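Local coordinates for Ras-related protein Rab-21 (Homo sapiens, PDB 1Z0I), which belongs to the Rab group of small Ras-family proteins with a P-loop nucleotide-binding fold, and holds guanosine-5'-diphosphate and a magnesium ion in this model, at residues 25-30 with 44-49; 80-85 with 112-117. One frame throughout, in Å; residues are numbered along the deposited sequence.

Interaction 1 of 2, residues 25-30 with 44-49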
loop_
_atom_site.group_PDB
_atom_site.type_symbol
_atom_site.label_atom_id
_atom_site.label_comp_id
_atom_site.label_asym_id
_atom_site.label_seq_id
_atom_site.Cartn_x
_atom_site.Cartn_y
_atom_site.Cartn_z
ATOM N N ARG A 25 1.900 1.424 -11.426
ATOM C CA ARG A 25 0.596 1.769 -11.984
ATOM C C ARG A 25 0.180 3.196 -11.586
ATOM O O ARG A 25 -0.250 3.989 -12.443
ATOM C CB ARG A 25 -0.481 0.737 -11.592
ATOM C CG ARG A 25 -1.897 1.039 -12.133
ATOM C CD ARG A 25 -1.962 1.047 -13.673
ATOM N NE ARG A 25 -2.539 -0.187 -14.214
ATOM C CZ ARG A 25 -2.799 -0.410 -15.505
ATOM N NH1 ARG A 25 -2.547 0.508 -16.432
ATOM N NH2 ARG A 25 -3.312 -1.572 -15.877
ATOM N N TYR A 26 0.324 3.517 -10.294
ATOM C CA TYR A 26 -0.077 4.824 -9.783
ATOM C C TYR A 26 0.747 5.947 -10.361
ATOM O O TYR A 26 0.196 6.999 -10.690
ATOM C CB TYR A 26 0.001 4.889 -8.250
ATOM C CG TYR A 26 -0.494 6.213 -7.665
ATOM C CD1 TYR A 26 -1.820 6.634 -7.856
ATOM C CD2 TYR A 26 0.356 7.036 -6.907
ATOM C CE1 TYR A 26 -2.282 7.847 -7.332
ATOM C CE2 TYR A 26 -0.107 8.251 -6.360
ATOM C CZ TYR A 26 -1.422 8.641 -6.578
ATOM O OH TYR A 26 -1.894 9.812 -6.042
ATOM N N CYS A 27 2.062 5.735 -10.458
ATOM C CA CYS A 27 2.984 6.792 -10.850
ATOM C C CYS A 27 3.209 6.925 -12.356
ATOM O O CYS A 27 3.545 8.014 -12.832
ATOM C CB CYS A 27 4.321 6.662 -10.114
ATOM S SG CYS A 27 4.212 6.864 -8.286
ATOM N N GLU A 28 3.014 5.855 -13.117
ATOM C CA GLU A 28 3.310 5.914 -14.557
ATOM C C GLU A 28 2.215 5.325 -15.466
ATOM O O GLU A 28 2.300 5.435 -16.689
ATOM C CB GLU A 28 4.687 5.274 -14.845
ATOM C CG GLU A 28 5.871 6.054 -14.227
ATOM C CD GLU A 28 7.239 5.384 -14.393
ATOM O OE1 GLU A 28 8.175 5.766 -13.654
ATOM O OE2 GLU A 28 7.399 4.488 -15.244
ATOM N N ASN A 29 1.201 4.700 -14.865
ATOM C CA ASN A 29 0.124 4.021 -15.605
ATOM C C ASN A 29 0.711 2.941 -16.520
ATOM O O ASN A 29 0.390 2.855 -17.707
ATOM C CB ASN A 29 -0.733 5.026 -16.398
ATOM C CG ASN A 29 -2.221 4.854 -16.160
ATOM O OD1 ASN A 29 -2.707 3.743 -15.964
ATOM N ND2 ASN A 29 -2.960 5.970 -16.186
ATOM N N LYS A 30 1.606 2.141 -15.942
ATOM C CA LYS A 30 2.204 1.020 -16.622
ATOM C C LYS A 30 1.869 -0.221 -15.841
ATOM O O LYS A 30 1.810 -0.171 -14.613
ATOM C CB LYS A 30 3.730 1.162 -16.676
ATOM C CG LYS A 30 4.248 2.223 -17.628
ATOM C CD LYS A 30 5.686 1.931 -18.003
ATOM C CE LYS A 30 6.381 3.180 -18.504
ATOM N NZ LYS A 30 7.541 2.820 -19.362
ATOM N N LEU A 44 9.608 6.757 -5.894
ATOM C CA LEU A 44 9.127 7.659 -6.934
ATOM C C LEU A 44 8.291 8.794 -6.333
ATOM O O LEU A 44 7.621 8.628 -5.316
ATOM C CB LEU A 44 8.338 6.914 -8.025
ATOM C CG LEU A 44 8.971 5.724 -8.785
ATOM C CD1 LEU A 44 7.980 5.121 -9.797
ATOM C CD2 LEU A 44 10.285 6.077 -9.486
ATOM N N THR A 45 8.334 9.947 -6.991
ATOM C CA THR A 45 7.618 11.135 -6.552
ATOM C C THR A 45 6.338 11.355 -7.347
ATOM O O THR A 45 6.326 11.282 -8.584
ATOM C CB THR A 45 8.497 12.382 -6.704
ATOM O OG1 THR A 45 9.077 12.376 -8.021
ATOM C CG2 THR A 45 9.612 12.397 -5.656
ATOM N N LYS A 46 5.263 11.618 -6.623
ATOM C CA LYS A 46 4.003 12.037 -7.212
ATOM C C LYS A 46 3.562 13.328 -6.522
ATOM O O LYS A 46 3.637 13.447 -5.298
ATOM C CB LYS A 46 2.948 10.932 -7.045
ATOM C CG LYS A 46 1.704 11.092 -7.896
ATOM C CD LYS A 46 1.934 10.587 -9.313
ATOM C CE LYS A 46 0.843 11.072 -10.250
ATOM N NZ LYS A 46 1.442 11.417 -11.577
ATOM N N LYS A 47 3.125 14.296 -7.321
ATOM C CA LYS A 47 2.556 15.545 -6.814
ATOM C C LYS A 47 1.030 15.518 -6.863
ATOM O O LYS A 47 0.435 15.004 -7.821
ATOM C CB LYS A 47 3.101 16.749 -7.610
ATOM N N LEU A 48 0.405 16.081 -5.832
ATOM C CA LEU A 48 -1.056 16.155 -5.742
ATOM C C LEU A 48 -1.547 17.536 -5.327
ATOM O O LEU A 48 -0.797 18.327 -4.756
ATOM C CB LEU A 48 -1.589 15.149 -4.718
ATOM C CG LEU A 48 -1.596 13.668 -5.050
ATOM C CD1 LEU A 48 -0.320 13.052 -4.520
ATOM C CD2 LEU A 48 -2.816 13.022 -4.421
ATOM N N ASN A 49 -2.817 17.805 -5.622
ATOM C CA ASN A 49 -3.519 18.957 -5.069
ATOM C C ASN A 49 -4.827 18.482 -4.457
ATOM O O ASN A 49 -5.679 17.920 -5.155
ATOM C CB ASN A 49 -3.776 20.029 -6.139
ATOM C CG ASN A 49 -2.490 20.543 -6.780
ATOM O OD1 ASN A 49 -1.555 20.966 -6.093
ATOM N ND2 ASN A 49 -2.446 20.513 -8.108
#

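Interaction 2 of 2, residues 80-85 with 112-117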
loop_
_atom_site.group_PDB
_atom_site.type_symbol
_atom_site.label_atom_id
_atom_site.label_comp_id
_atom_site.label_asym_id
_atom_site.label_seq_id
_atom_site.Cartn_x
_atom_site.Cartn_y
_atom_site.Cartn_z
ATOM N N ASN A 80 5.441 8.547 7.117
ATOM C CA ASN A 80 4.194 9.122 7.613
ATOM C C ASN A 80 3.025 8.148 7.423
ATOM O O ASN A 80 2.133 8.083 8.269
ATOM C CB ASN A 80 3.880 10.456 6.908
ATOM C CG ASN A 80 4.994 11.488 7.057
ATOM O OD1 ASN A 80 5.253 12.002 8.156
ATOM N ND2 ASN A 80 5.649 11.805 5.953
ATOM N N GLY A 81 3.031 7.413 6.304
ATOM C CA GLY A 81 2.027 6.383 6.016
ATOM C C GLY A 81 2.627 5.040 5.624
ATOM O O GLY A 81 3.808 4.949 5.294
ATOM N N ALA A 82 1.819 3.988 5.641
ATOM C CA ALA A 82 2.301 2.657 5.245
ATOM C C ALA A 82 1.228 1.833 4.506
ATOM O O ALA A 82 0.057 1.821 4.902
ATOM C CB ALA A 82 2.828 1.889 6.458
ATOM N N ILE A 83 1.645 1.160 3.435
ATOM C CA ILE A 83 0.744 0.341 2.606
ATOM C C ILE A 83 1.175 -1.147 2.704
ATOM O O ILE A 83 2.219 -1.569 2.167
ATOM C CB ILE A 83 0.685 0.888 1.167
ATOM C CG1 ILE A 83 0.157 2.341 1.204
ATOM C CG2 ILE A 83 -0.207 0.026 0.236
ATOM C CD1 ILE A 83 0.131 3.067 -0.149
ATOM N N LEU A 84 0.391 -1.930 3.438
ATOM C CA LEU A 84 0.726 -3.344 3.631
ATOM C C LEU A 84 -0.205 -4.236 2.775
ATOM O O LEU A 84 -1.409 -4.361 3.053
ATOM C CB LEU A 84 0.736 -3.701 5.132
ATOM C CG LEU A 84 0.819 -5.146 5.633
ATOM C CD1 LEU A 84 2.019 -5.922 5.079
ATOM C CD2 LEU A 84 0.818 -5.165 7.190
ATOM N N VAL A 85 0.370 -4.849 1.738
ATOM C CA VAL A 85 -0.396 -5.532 0.685
ATOM C C VAL A 85 -0.349 -7.077 0.854
ATOM O O VAL A 85 0.684 -7.651 1.242
ATOM C CB VAL A 85 0.117 -5.081 -0.719
ATOM C CG1 VAL A 85 -0.745 -5.633 -1.874
ATOM C CG2 VAL A 85 0.187 -3.549 -0.796
ATOM N N ILE A 112 1.411 6.559 12.802
ATOM C CA ILE A 112 1.524 6.489 11.344
ATOM C C ILE A 112 0.259 5.897 10.728
ATOM O O ILE A 112 -0.326 4.944 11.255
ATOM C CB ILE A 112 2.844 5.792 10.850
ATOM C CG1 ILE A 112 2.826 4.287 11.101
ATOM C CG2 ILE A 112 4.091 6.447 11.465
ATOM C CD1 ILE A 112 2.489 3.517 9.840
ATOM N N CYS A 113 -0.160 6.484 9.618
ATOM C CA CYS A 113 -1.384 6.091 8.952
ATOM C C CYS A 113 -1.161 4.810 8.153
ATOM O O CYS A 113 -0.410 4.810 7.173
ATOM C CB CYS A 113 -1.853 7.234 8.063
ATOM S SG CYS A 113 -2.153 8.765 8.968
ATOM N N LEU A 114 -1.791 3.718 8.591
ATOM C CA LEU A 114 -1.604 2.414 7.974
ATOM C C LEU A 114 -2.768 2.007 7.046
ATOM O O LEU A 114 -3.944 2.231 7.350
ATOM C CB LEU A 114 -1.343 1.353 9.056
ATOM C CG LEU A 114 -1.283 -0.167 8.786
ATOM C CD1 LEU A 114 -0.238 -0.585 7.775
ATOM C CD2 LEU A 114 -1.077 -0.901 10.097
ATOM N N CYS A 115 -2.411 1.436 5.898
ATOM C CA CYS A 115 -3.370 0.824 4.976
ATOM C C CYS A 115 -3.137 -0.691 4.905
ATOM O O CYS A 115 -1.980 -1.158 4.806
ATOM C CB CYS A 115 -3.210 1.422 3.580
ATOM S SG CYS A 115 -3.328 3.239 3.506
ATOM N N ILE A 116 -4.214 -1.467 4.985
ATOM C CA ILE A 116 -4.112 -2.873 4.596
ATOM C C ILE A 116 -4.906 -3.097 3.294
ATOM O O ILE A 116 -6.058 -2.663 3.159
ATOM C CB ILE A 116 -4.378 -3.858 5.777
ATOM C CG1 ILE A 116 -3.272 -3.661 6.842
ATOM C CG2 ILE A 116 -4.405 -5.318 5.297
ATOM C CD1 ILE A 116 -3.547 -4.236 8.231
ATOM N N VAL A 117 -4.241 -3.718 2.318
ATOM C CA VAL A 117 -4.708 -3.694 0.922
ATOM C C VAL A 117 -4.784 -5.087 0.303
ATOM O O VAL A 117 -3.772 -5.782 0.183
ATOM C CB VAL A 117 -3.807 -2.781 0.030
ATOM C CG1 VAL A 117 -4.324 -2.741 -1.448
ATOM C CG2 VAL A 117 -3.718 -1.387 0.617
#

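Interaction 1 of 2, residues 25-30 with 44-49
The hydroxyl oxygen of Y26 sits against the forked end of L48, where OH is 3.7 Å from CD2 of L48 and 3.9 Å from CD1 of the same residue. The meeting of this hydroxyl with the L48 methyls is a van der Waals contact and nothing more. The ring gets there because CG of Y26 is anti to the backbone N (chi1 -176°), which carries the aromatic group off the flank of the helix and out to the strand. On the way it meets the aliphatic part of K46: CE2 of Y26 lies 3.7 Å from CG of K46, and the two side chains cross obliquely. K46 then bends at chi2 (82°), so that its chain turns back over the helix backbone instead of running straight out. Its amino group ends in the neighbourhood of the C27 carbonyl, with NZ of K46 4.2 Å from O of C27, too long for a firm bond. This is the Ras-type layout of helix on sheet: helix 19-28, which follows the probable P-loop, packs its last turn against strand 43-50, the outermost strand at that end of the sheet within the chain. Strand 53-60 lies next to it, and I59 there touches both Y26 and C27, while F160 of helix 156-169 stacks on the Y26 ring. Nearer the start of the strand, C27 meets L44, its CB 4.0 Å from CD1 of L44 and its SG 4.1 Å from CB of L44. That same methyl of L44 is approached at about a right angle by the extended side chain of E28, whose OE1 comes within 3.9 Å of CD1 of L44. Just beyond, N29 takes a left-handed backbone conformation, and its N still bonds to O of R25 at 2.9 Å.

Interaction 2 of 2, residues 80-85 with 112-117
Two neighbouring parallel strands at the heart of the Ras-type sheet meet here, 81-87 and 113-119, the two ends of a beta-alpha-beta crossover that runs through helix 97-107. Their short segments lie 14° from parallel, in register from G81 beside C113 to V85 beside V117. Five backbone hydrogen bonds join them, zigzagging between the strands: N80 O takes C113 N, A82 N gives to C113 O, A82 O takes C115 N at 2.7 Å, L84 N gives to C115 O, and L84 O takes V117 N. The bond from C115 N to A82 O is the straightest at the acceptor, with a C=O...donor angle of 172°. C113 O also has the CA of G81 beside it at 3.1 Å, a CA-H...O contact that supplements its bond to A82 N. On the face carrying A82, L84, L114 and I116, the A82 methyl is met from the strand's start by I112: with CG1 of I112 set between its backbone N and carbonyl carbon (chi1 72°), CD1 of I112 reaches to 3.8 Å from CB of A82. CD1 of L114 is 4.2 Å from CB of A82 and equally close to CB of L84. Helix 97-107 covers this face, with V97, W100 and V101 against L84. The other face carries I83, V85, C113, C115 and V117; there CG2 of I83 meets CG2 of V117 at 3.8 Å, while V85 and V117 run alongside each other, CG2 of V85 4.2 Å from CB of V117. Helix 156-169 reaches I83 from that side. Because A82 and L84 spend both N and O on this neighbour while G81, I83 and V85 bond to strand 5-12, the polar backbone of a buried strand is matched on both edges, leaving its apolar side chains to pack against helices.

How the interactions relate
From the N terminus, strand 5-12 leads through the probable P-loop into helix 19-28. Interaction 1 then closes a short loop, with 13 residues between its segments, as edge strand 43-50 comes back alongside the end of this helix. The chain returns along strand 53-60 and later enters strand 81-87, where interaction 2 opens; it closes after helices 91-95 and 97-107, when strand 113-119 arrives. The two therefore follow in series, neither nested nor crossed. Both reach one sheet, interaction 1 at its rim and interaction 2 inside, with strands 53-60 and 5-12 between them; their centres lie about 17 Å apart.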